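Local structure of phosphogluconate dehydrogenase NAD-binding putative C-terminal domain-containing protein (Sinorhizobium meliloti, 4EZB) at residues A[80-88]-A[105-113]; A[200-211]-A[276-287]. The protein is of unknown function but is probably an oxidoreductase related to the phosphogluconate dehydrogenases, with a nucleotide-binding-type domain joined to an all-helical one. One frame throughout, in Å; residues are numbered along the deposited sequence.

Contact 1: A[80-88]-A[105-113]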
loop_
_atom_site.group_PDB
_atom_site.type_symbol
_atom_site.label_atom_id
_atom_site.label_comp_id
_atom_site.label_asym_id
_atom_site.label_seq_id
_atom_site.Cartn_x
_atom_site.Cartn_y
_atom_site.Cartn_z
ATOM N N ASP A 80 -25.447 15.439 -39.009
ATOM C CA ASP A 80 -26.096 16.671 -38.537
ATOM C C ASP A 80 -26.848 16.438 -37.210
ATOM O O ASP A 80 -26.989 17.359 -36.387
ATOM C CB ASP A 80 -27.045 17.226 -39.613
ATOM C CG ASP A 80 -27.432 18.688 -39.368
ATOM O OD1 ASP A 80 -26.562 19.577 -39.520
ATOM O OD2 ASP A 80 -28.611 18.950 -39.035
ATOM N N ASP A 81 -27.298 15.194 -37.016
ATOM C CA ASP A 81 -28.190 14.810 -35.922
ATOM C C ASP A 81 -27.805 13.460 -35.289
ATOM O O ASP A 81 -27.155 12.604 -35.932
ATOM C CB ASP A 81 -29.632 14.742 -36.439
ATOM C CG ASP A 81 -30.646 14.626 -35.321
ATOM O OD1 ASP A 81 -30.596 15.453 -34.385
ATOM O OD2 ASP A 81 -31.489 13.705 -35.366
ATOM N N VAL A 82 -28.221 13.267 -34.037
ATOM C CA VAL A 82 -28.015 11.986 -33.352
ATOM C C VAL A 82 -28.695 10.807 -34.093
ATOM O O VAL A 82 -28.196 9.674 -34.059
ATOM C CB VAL A 82 -28.372 12.048 -31.841
ATOM C CG1 VAL A 82 -29.876 12.205 -31.609
ATOM C CG2 VAL A 82 -27.834 10.818 -31.125
ATOM N N ALA A 83 -29.791 11.095 -34.802
ATOM C CA ALA A 83 -30.538 10.067 -35.532
ATOM C C ALA A 83 -29.780 9.483 -36.712
ATOM O O ALA A 83 -30.173 8.449 -37.256
ATOM C CB ALA A 83 -31.890 10.590 -35.970
ATOM N N GLY A 84 -28.681 10.127 -37.091
ATOM C CA GLY A 84 -27.796 9.584 -38.121
ATOM C C GLY A 84 -26.986 8.369 -37.680
ATOM O O GLY A 84 -26.172 7.852 -38.440
ATOM N N ILE A 85 -27.189 7.906 -36.452
ATOM C CA ILE A 85 -26.464 6.734 -35.968
ATOM C C ILE A 85 -27.237 5.463 -36.284
ATOM O O ILE A 85 -26.739 4.363 -36.055
ATOM C CB ILE A 85 -26.166 6.778 -34.444
ATOM C CG1 ILE A 85 -27.472 6.739 -33.632
ATOM C CG2 ILE A 85 -25.209 7.928 -34.099
ATOM C CD1 ILE A 85 -27.304 6.938 -32.139
ATOM N N ALA A 86 -28.453 5.612 -36.796
ATOM C CA ALA A 86 -29.271 4.468 -37.156
ATOM C C ALA A 86 -28.550 3.552 -38.146
ATOM O O ALA A 86 -28.876 2.371 -38.255
ATOM C CB ALA A 86 -30.614 4.925 -37.710
ATOM N N CYS A 87 -27.553 4.097 -38.840
ATOM C CA CYS A 87 -26.807 3.363 -39.868
ATOM C C CYS A 87 -25.673 2.518 -39.300
ATOM O O CYS A 87 -25.167 1.622 -39.981
ATOM C CB CYS A 87 -26.209 4.338 -40.890
ATOM S SG CYS A 87 -27.381 5.474 -41.676
ATOM N N ALA A 88 -25.265 2.819 -38.067
ATOM C CA ALA A 88 -24.077 2.218 -37.460
ATOM C C ALA A 88 -24.338 0.818 -36.917
ATOM O O ALA A 88 -25.438 0.525 -36.447
ATOM C CB ALA A 88 -23.535 3.119 -36.366
ATOM N N ALA A 105 -29.162 8.454 -23.513
ATOM C CA ALA A 105 -30.602 8.618 -23.654
ATOM C C ALA A 105 -31.003 9.132 -25.039
ATOM O O ALA A 105 -32.054 8.729 -25.550
ATOM C CB ALA A 105 -31.145 9.512 -22.555
ATOM N N SER A 106 -30.164 9.983 -25.650
ATOM C CA SER A 106 -30.388 10.492 -27.027
ATOM C C SER A 106 -30.280 9.408 -28.066
ATOM O O SER A 106 -31.056 9.360 -29.040
ATOM C CB SER A 106 -29.331 11.531 -27.408
ATOM O OG SER A 106 -29.383 12.662 -26.574
ATOM N N ALA A 107 -29.269 8.565 -27.890
ATOM C CA ALA A 107 -28.973 7.543 -28.854
ATOM C C ALA A 107 -30.006 6.428 -28.822
ATOM O O ALA A 107 -30.357 5.870 -29.850
ATOM C CB ALA A 107 -27.571 7.005 -28.601
ATOM N N ALA A 108 -30.516 6.124 -27.637
ATOM C CA ALA A 108 -31.321 4.914 -27.426
ATOM C C ALA A 108 -32.415 4.688 -28.484
ATOM O O ALA A 108 -32.504 3.589 -29.045
ATOM C CB ALA A 108 -31.887 4.867 -26.000
ATOM N N PRO A 109 -33.227 5.726 -28.795
ATOM C CA PRO A 109 -34.300 5.466 -29.770
ATOM C C PRO A 109 -33.792 5.226 -31.173
ATOM O O PRO A 109 -34.522 4.673 -31.980
ATOM C CB PRO A 109 -35.131 6.761 -29.755
ATOM C CG PRO A 109 -34.661 7.529 -28.550
ATOM C CD PRO A 109 -33.223 7.143 -28.385
ATOM N N HIS A 110 -32.556 5.598 -31.470
ATOM C CA HIS A 110 -32.107 5.578 -32.862
ATOM C C HIS A 110 -31.315 4.359 -33.266
ATOM O O HIS A 110 -31.114 4.110 -34.454
ATOM C CB HIS A 110 -31.351 6.859 -33.211
ATOM C CG HIS A 110 -32.170 8.081 -32.992
ATOM N ND1 HIS A 110 -31.866 9.016 -32.027
ATOM C CD2 HIS A 110 -33.327 8.484 -33.561
ATOM C CE1 HIS A 110 -32.781 9.968 -32.040
ATOM N NE2 HIS A 110 -33.678 9.667 -32.961
ATOM N N LEU A 111 -30.874 3.600 -32.277
ATOM C CA LEU A 111 -30.121 2.391 -32.539
ATOM C C LEU A 111 -31.018 1.338 -33.149
ATOM O O LEU A 111 -32.161 1.166 -32.724
ATOM C CB LEU A 111 -29.488 1.864 -31.236
ATOM C CG LEU A 111 -28.127 2.407 -30.773
ATOM C CD1 LEU A 111 -28.125 3.911 -30.747
ATOM C CD2 LEU A 111 -27.817 1.917 -29.373
ATOM N N SER A 112 -30.495 0.645 -34.152
ATOM C CA SER A 112 -31.106 -0.575 -34.652
ATOM C C SER A 112 -30.962 -1.682 -33.622
ATOM O O SER A 112 -30.079 -1.624 -32.760
ATOM C CB SER A 112 -30.409 -1.016 -35.930
ATOM O OG SER A 112 -30.362 -2.434 -35.979
ATOM N N ASP A 113 -31.793 -2.715 -33.729
ATOM C CA ASP A 113 -31.732 -3.808 -32.758
ATOM C C ASP A 113 -30.526 -4.751 -32.900
ATOM O O ASP A 113 -30.304 -5.601 -32.041
ATOM C CB ASP A 113 -33.056 -4.587 -32.677
ATOM C CG ASP A 113 -33.426 -5.263 -33.979
ATOM O OD1 ASP A 113 -33.398 -4.594 -35.038
ATOM O OD2 ASP A 113 -33.770 -6.465 -33.935
HETATM O O HOH W 1 -27.844 1.579 -35.149
#

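Contact 2: A[200-211]-A[276-287]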
loop_
_atom_site.group_PDB
_atom_site.type_symbol
_atom_site.label_atom_id
_atom_site.label_comp_id
_atom_site.label_asym_id
_atom_site.label_seq_id
_atom_site.Cartn_x
_atom_site.Cartn_y
_atom_site.Cartn_z
ATOM N N VAL A 200 -5.956 1.069 -7.284
ATOM C CA VAL A 200 -5.831 0.952 -5.839
ATOM C C VAL A 200 -4.475 0.411 -5.425
ATOM O O VAL A 200 -3.823 0.972 -4.545
ATOM C CB VAL A 200 -6.990 0.115 -5.252
ATOM C CG1 VAL A 200 -6.761 -0.225 -3.780
ATOM C CG2 VAL A 200 -8.280 0.887 -5.432
HETATM N N MSE A 201 -4.046 -0.660 -6.077
HETATM C CA MSE A 201 -2.740 -1.257 -5.807
HETATM C C MSE A 201 -1.624 -0.339 -6.225
HETATM O O MSE A 201 -0.647 -0.162 -5.502
HETATM C CB MSE A 201 -2.646 -2.558 -6.590
HETATM C CG MSE A 201 -3.440 -3.675 -5.908
HETATM SE SE MSE A 201 -2.783 -4.061 -4.077
HETATM C CE MSE A 201 -0.823 -4.118 -4.351
ATOM N N ILE A 202 -1.775 0.271 -7.391
ATOM C CA ILE A 202 -0.700 1.038 -7.995
ATOM C C ILE A 202 -0.475 2.359 -7.252
ATOM O O ILE A 202 0.627 2.666 -6.857
ATOM C CB ILE A 202 -0.957 1.266 -9.510
ATOM C CG1 ILE A 202 -1.075 -0.094 -10.258
ATOM C CG2 ILE A 202 0.121 2.168 -10.090
ATOM C CD1 ILE A 202 -1.448 -0.006 -11.733
ATOM N N LYS A 203 -1.541 3.113 -7.059
ATOM C CA LYS A 203 -1.493 4.362 -6.311
ATOM C C LYS A 203 -1.419 4.188 -4.791
ATOM O O LYS A 203 -1.003 5.125 -4.061
ATOM C CB LYS A 203 -2.721 5.205 -6.658
ATOM C CG LYS A 203 -2.509 6.150 -7.842
ATOM C CD LYS A 203 -2.670 5.464 -9.184
ATOM C CE LYS A 203 -3.175 6.431 -10.252
ATOM N NZ LYS A 203 -3.669 5.606 -11.386
ATOM N N GLY A 204 -1.871 3.027 -4.325
ATOM C CA GLY A 204 -1.757 2.638 -2.937
ATOM C C GLY A 204 -0.294 2.468 -2.618
ATOM O O GLY A 204 0.199 2.992 -1.623
ATOM N N VAL A 205 0.412 1.739 -3.466
ATOM C CA VAL A 205 1.837 1.593 -3.282
ATOM C C VAL A 205 2.624 2.904 -3.301
ATOM O O VAL A 205 3.588 3.081 -2.542
ATOM C CB VAL A 205 2.447 0.654 -4.345
ATOM C CG1 VAL A 205 3.952 0.827 -4.395
ATOM C CG2 VAL A 205 2.123 -0.792 -4.002
ATOM N N GLU A 206 2.250 3.789 -4.223
ATOM C CA GLU A 206 2.875 5.089 -4.342
ATOM C C GLU A 206 2.652 5.901 -3.061
ATOM O O GLU A 206 3.571 6.533 -2.542
ATOM C CB GLU A 206 2.254 5.793 -5.550
ATOM C CG GLU A 206 2.577 7.267 -5.752
ATOM C CD GLU A 206 1.734 7.896 -6.882
ATOM O OE1 GLU A 206 0.911 7.190 -7.502
ATOM O OE2 GLU A 206 1.870 9.114 -7.158
ATOM N N ALA A 207 1.418 5.892 -2.579
ATOM C CA ALA A 207 1.036 6.542 -1.323
ATOM C C ALA A 207 1.789 5.944 -0.116
ATOM O O ALA A 207 2.248 6.690 0.757
ATOM C CB ALA A 207 -0.467 6.392 -1.110
ATOM N N LEU A 208 1.905 4.610 -0.061
ATOM C CA LEU A 208 2.645 3.959 1.045
ATOM C C LEU A 208 4.106 4.379 1.054
ATOM O O LEU A 208 4.669 4.672 2.103
ATOM C CB LEU A 208 2.578 2.421 0.998
ATOM C CG LEU A 208 1.260 1.710 1.264
ATOM C CD1 LEU A 208 1.364 0.236 0.811
ATOM C CD2 LEU A 208 0.902 1.843 2.747
ATOM N N LEU A 209 4.722 4.413 -0.119
ATOM C CA LEU A 209 6.108 4.921 -0.196
ATOM C C LEU A 209 6.189 6.363 0.283
ATOM O O LEU A 209 7.136 6.744 0.979
ATOM C CB LEU A 209 6.676 4.788 -1.605
ATOM C CG LEU A 209 6.965 3.330 -2.017
ATOM C CD1 LEU A 209 6.972 3.198 -3.530
ATOM C CD2 LEU A 209 8.283 2.796 -1.464
ATOM N N ILE A 210 5.192 7.171 -0.055
ATOM C CA ILE A 210 5.256 8.573 0.363
ATOM C C ILE A 210 5.210 8.629 1.895
ATOM O O ILE A 210 6.035 9.317 2.525
ATOM C CB ILE A 210 4.107 9.413 -0.246
ATOM C CG1 ILE A 210 4.287 9.598 -1.763
ATOM C CG2 ILE A 210 3.926 10.750 0.493
ATOM C CD1 ILE A 210 3.028 10.136 -2.462
ATOM N N GLU A 211 4.269 7.888 2.488
ATOM C CA GLU A 211 4.105 7.889 3.956
ATOM C C GLU A 211 5.331 7.271 4.683
ATOM O O GLU A 211 5.885 7.862 5.601
ATOM C CB GLU A 211 2.767 7.233 4.387
ATOM C CG GLU A 211 2.455 7.425 5.878
ATOM C CD GLU A 211 0.985 7.265 6.277
ATOM O OE1 GLU A 211 0.712 6.537 7.266
ATOM O OE2 GLU A 211 0.096 7.888 5.643
HETATM N N MSE A 276 -8.417 2.844 2.279
HETATM C CA MSE A 276 -7.073 2.839 1.671
HETATM C C MSE A 276 -7.074 3.759 0.477
HETATM O O MSE A 276 -6.177 4.599 0.330
HETATM C CB MSE A 276 -6.594 1.463 1.218
HETATM C CG MSE A 276 -6.455 0.480 2.381
HETATM SE SE MSE A 276 -5.138 1.167 3.703
HETATM C CE MSE A 276 -3.424 0.960 2.732
ATOM N N SER A 277 -8.094 3.633 -0.372
ATOM C CA SER A 277 -8.210 4.491 -1.546
ATOM C C SER A 277 -8.361 5.945 -1.163
ATOM O O SER A 277 -7.808 6.812 -1.825
ATOM C CB SER A 277 -9.411 4.091 -2.392
ATOM O OG SER A 277 -9.194 2.803 -2.919
ATOM N N ARG A 278 -9.151 6.223 -0.132
ATOM C CA ARG A 278 -9.331 7.621 0.267
ATOM C C ARG A 278 -8.016 8.199 0.835
ATOM O O ARG A 278 -7.633 9.315 0.498
ATOM C CB ARG A 278 -10.482 7.769 1.270
ATOM C CG ARG A 278 -11.873 7.537 0.696
ATOM C CD ARG A 278 -12.380 8.777 -0.020
ATOM N NE ARG A 278 -13.718 8.582 -0.573
ATOM C CZ ARG A 278 -14.209 9.259 -1.608
ATOM N NH1 ARG A 278 -13.474 10.181 -2.225
ATOM N NH2 ARG A 278 -15.437 9.002 -2.042
ATOM N N ALA A 279 -7.322 7.418 1.669
ATOM C CA ALA A 279 -6.085 7.893 2.303
ATOM C C ALA A 279 -5.008 8.087 1.240
ATOM O O ALA A 279 -4.259 9.051 1.310
ATOM C CB ALA A 279 -5.612 6.941 3.392
ATOM N N ALA A 280 -4.968 7.203 0.233
ATOM C CA ALA A 280 -3.946 7.314 -0.820
ATOM C C ALA A 280 -4.089 8.585 -1.692
ATOM O O ALA A 280 -3.101 9.307 -1.940
ATOM C CB ALA A 280 -3.900 6.056 -1.666
ATOM N N CYS A 281 -5.328 8.846 -2.110
ATOM C CA CYS A 281 -5.740 10.078 -2.768
ATOM C C CYS A 281 -5.329 11.316 -1.983
ATOM O O CYS A 281 -4.672 12.205 -2.531
ATOM C CB CYS A 281 -7.267 10.046 -2.986
ATOM S SG CYS A 281 -8.129 11.638 -3.058
ATOM N N GLU A 282 -5.719 11.389 -0.711
ATOM C CA GLU A 282 -5.239 12.455 0.164
ATOM C C GLU A 282 -3.701 12.577 0.125
ATOM O O GLU A 282 -3.152 13.674 -0.015
ATOM C CB GLU A 282 -5.702 12.220 1.604
ATOM C CG GLU A 282 -4.787 12.904 2.623
ATOM C CD GLU A 282 -5.392 13.087 4.002
ATOM O OE1 GLU A 282 -4.662 13.594 4.893
ATOM O OE2 GLU A 282 -6.579 12.737 4.198
ATOM N N THR A 283 -3.018 11.439 0.242
ATOM C CA THR A 283 -1.563 11.414 0.370
ATOM C C THR A 283 -0.883 11.922 -0.881
ATOM O O THR A 283 0.024 12.760 -0.802
ATOM C CB THR A 283 -1.041 10.003 0.692
ATOM O OG1 THR A 283 -1.621 9.564 1.931
ATOM C CG2 THR A 283 0.507 9.997 0.821
ATOM N N ILE A 284 -1.308 11.396 -2.025
ATOM C CA ILE A 284 -0.741 11.793 -3.319
ATOM C C ILE A 284 -0.972 13.302 -3.596
ATOM O O ILE A 284 -0.067 14.003 -4.064
ATOM C CB ILE A 284 -1.288 10.885 -4.443
ATOM C CG1 ILE A 284 -0.721 9.474 -4.298
ATOM C CG2 ILE A 284 -0.964 11.444 -5.824
ATOM C CD1 ILE A 284 -1.481 8.435 -5.105
ATOM N N ALA A 285 -2.160 13.799 -3.251
ATOM C CA ALA A 285 -2.483 15.238 -3.393
ATOM C C ALA A 285 -1.648 16.098 -2.462
ATOM O O ALA A 285 -1.121 17.130 -2.881
ATOM C CB ALA A 285 -3.958 15.495 -3.134
ATOM N N ALA A 286 -1.555 15.691 -1.195
ATOM C CA ALA A 286 -0.728 16.396 -0.226
ATOM C C ALA A 286 0.717 16.444 -0.691
ATOM O O ALA A 286 1.356 17.481 -0.576
ATOM C CB ALA A 286 -0.816 15.734 1.140
ATOM N N ALA A 287 1.212 15.327 -1.234
ATOM C CA ALA A 287 2.612 15.201 -1.649
ATOM C C ALA A 287 2.913 15.986 -2.923
ATOM O O ALA A 287 3.973 16.629 -3.029
ATOM C CB ALA A 287 3.005 13.740 -1.819
HETATM O O HOH W 2 0.117 9.945 4.081
#

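Contact 1: A[80-88]-A[105-113]
Ala-83 lays its methyl over one face of the His-110 imidazole, a CH-pi contact with CB 3.7 Å from the ring centroid, shifted toward the CD2-NE2 rim. The Val-82 and His-110 side chains cross at about a right angle, with Val-82 CG1 3.7 Å from His-110 CE1. With CG beside the backbone N (chi1 -58°) and the ring turned by chi2 114°, His-110 ND1 faces Ser-106 O in a weak hydrogen bond that may favour this rotation. Asp-81 OD2 accepts Ala-83 N from above its carboxylate plane, an Asx turn entering the 3-10 turn 82-85.

Ile-85 lodges CG1 between its backbone N and carbonyl carbon (chi1 65°) and extends from there, bringing CD1 to 3.5 Å from Ala-107 CB. Ile-85 CD1 also presses tightly, at 3.4 Å, on Leu-111 CD1. Ile-85 and Ala-107 pack on strand 26-30, joining both segments to a sheet consistent with a Rossmann-type fold. Replacing His-110 by alanine would probably leave the Ala-83 methyl without its aromatic partner and open a gap beside Val-82. A water accepting from Ser-112 N bridges toward Ile-85 O and Ala-88 O. Cohesion thus comes from apolar contact and one bridging water, with no direct hydrogen bond between the segments.

Contact 2: A[200-211]-A[276-287]
Ala-207 and Ala-280 meet methyl to methyl, their CB atoms 3.5 Å apart, tighter than usual for carbons. Such small residues allow the helix axes to approach to 8.8 Å while crossing at 57°. Beyond them Ile-210 and Thr-283 slide past each other in opposite directions, Ile-210 CG2 touching Thr-283 CG2 at 3.5 Å, and Ile-210 CD1 continues to Ala-287 CB at 3.7 Å. On another flank, Ile-284 sends CD1 against Lys-203 O, 3.5 Å away, and crosses the extended Glu-206 chain at about a right angle.

Thr-283 has OG1 beside its backbone N (chi1 -60°), which brings the hydroxyl to Ala-279 O at 2.8 Å and leaves CG2 for the isoleucine. That carbonyl is gripped from both faces, since Thr-283 N reaches it from the opposite one. The two helices belong to the all-helical C-terminal domain, and 190-218 is a long helix that follows the last strand of the sheet.

A water donates to Glu-211 OE2 at 2.6 Å and to Thr-283 OG1 at 2.8 Å, a single bridge between the helices. The Glu-211 carboxylate also accepts Met-276 N and Ser-277 N of the second subunit, where Met-276, modelled as selenomethionine, packs on its counterpart. Farther out, helix 238-268 positions the charged chains: Lys-203 NZ pairs with Glu-259, and the Glu-206 carboxylate takes Arg-256 and Thr-249.

Contact 1 closes before contact 2 opens along the chain, and the two lie on opposite sides of its centre, their own centres 42 Å apart and their nearest atoms about 25 Å apart. They share no helix or strand. Contact 1 belongs to the sheet-containing part, where the loop between strands 77-79 and 90-93 meets the end of helix 100-107. Contact 2 pairs helices 190-218 and 275-291, beyond the last strand, 180-185. One is partly buried and untouched by the other subunit; the other is buried and forms part of the dimer interface. The pair therefore samples a two-domain architecture consistent with a dehydrogenase-like protein whose helical part takes part in dimerisation.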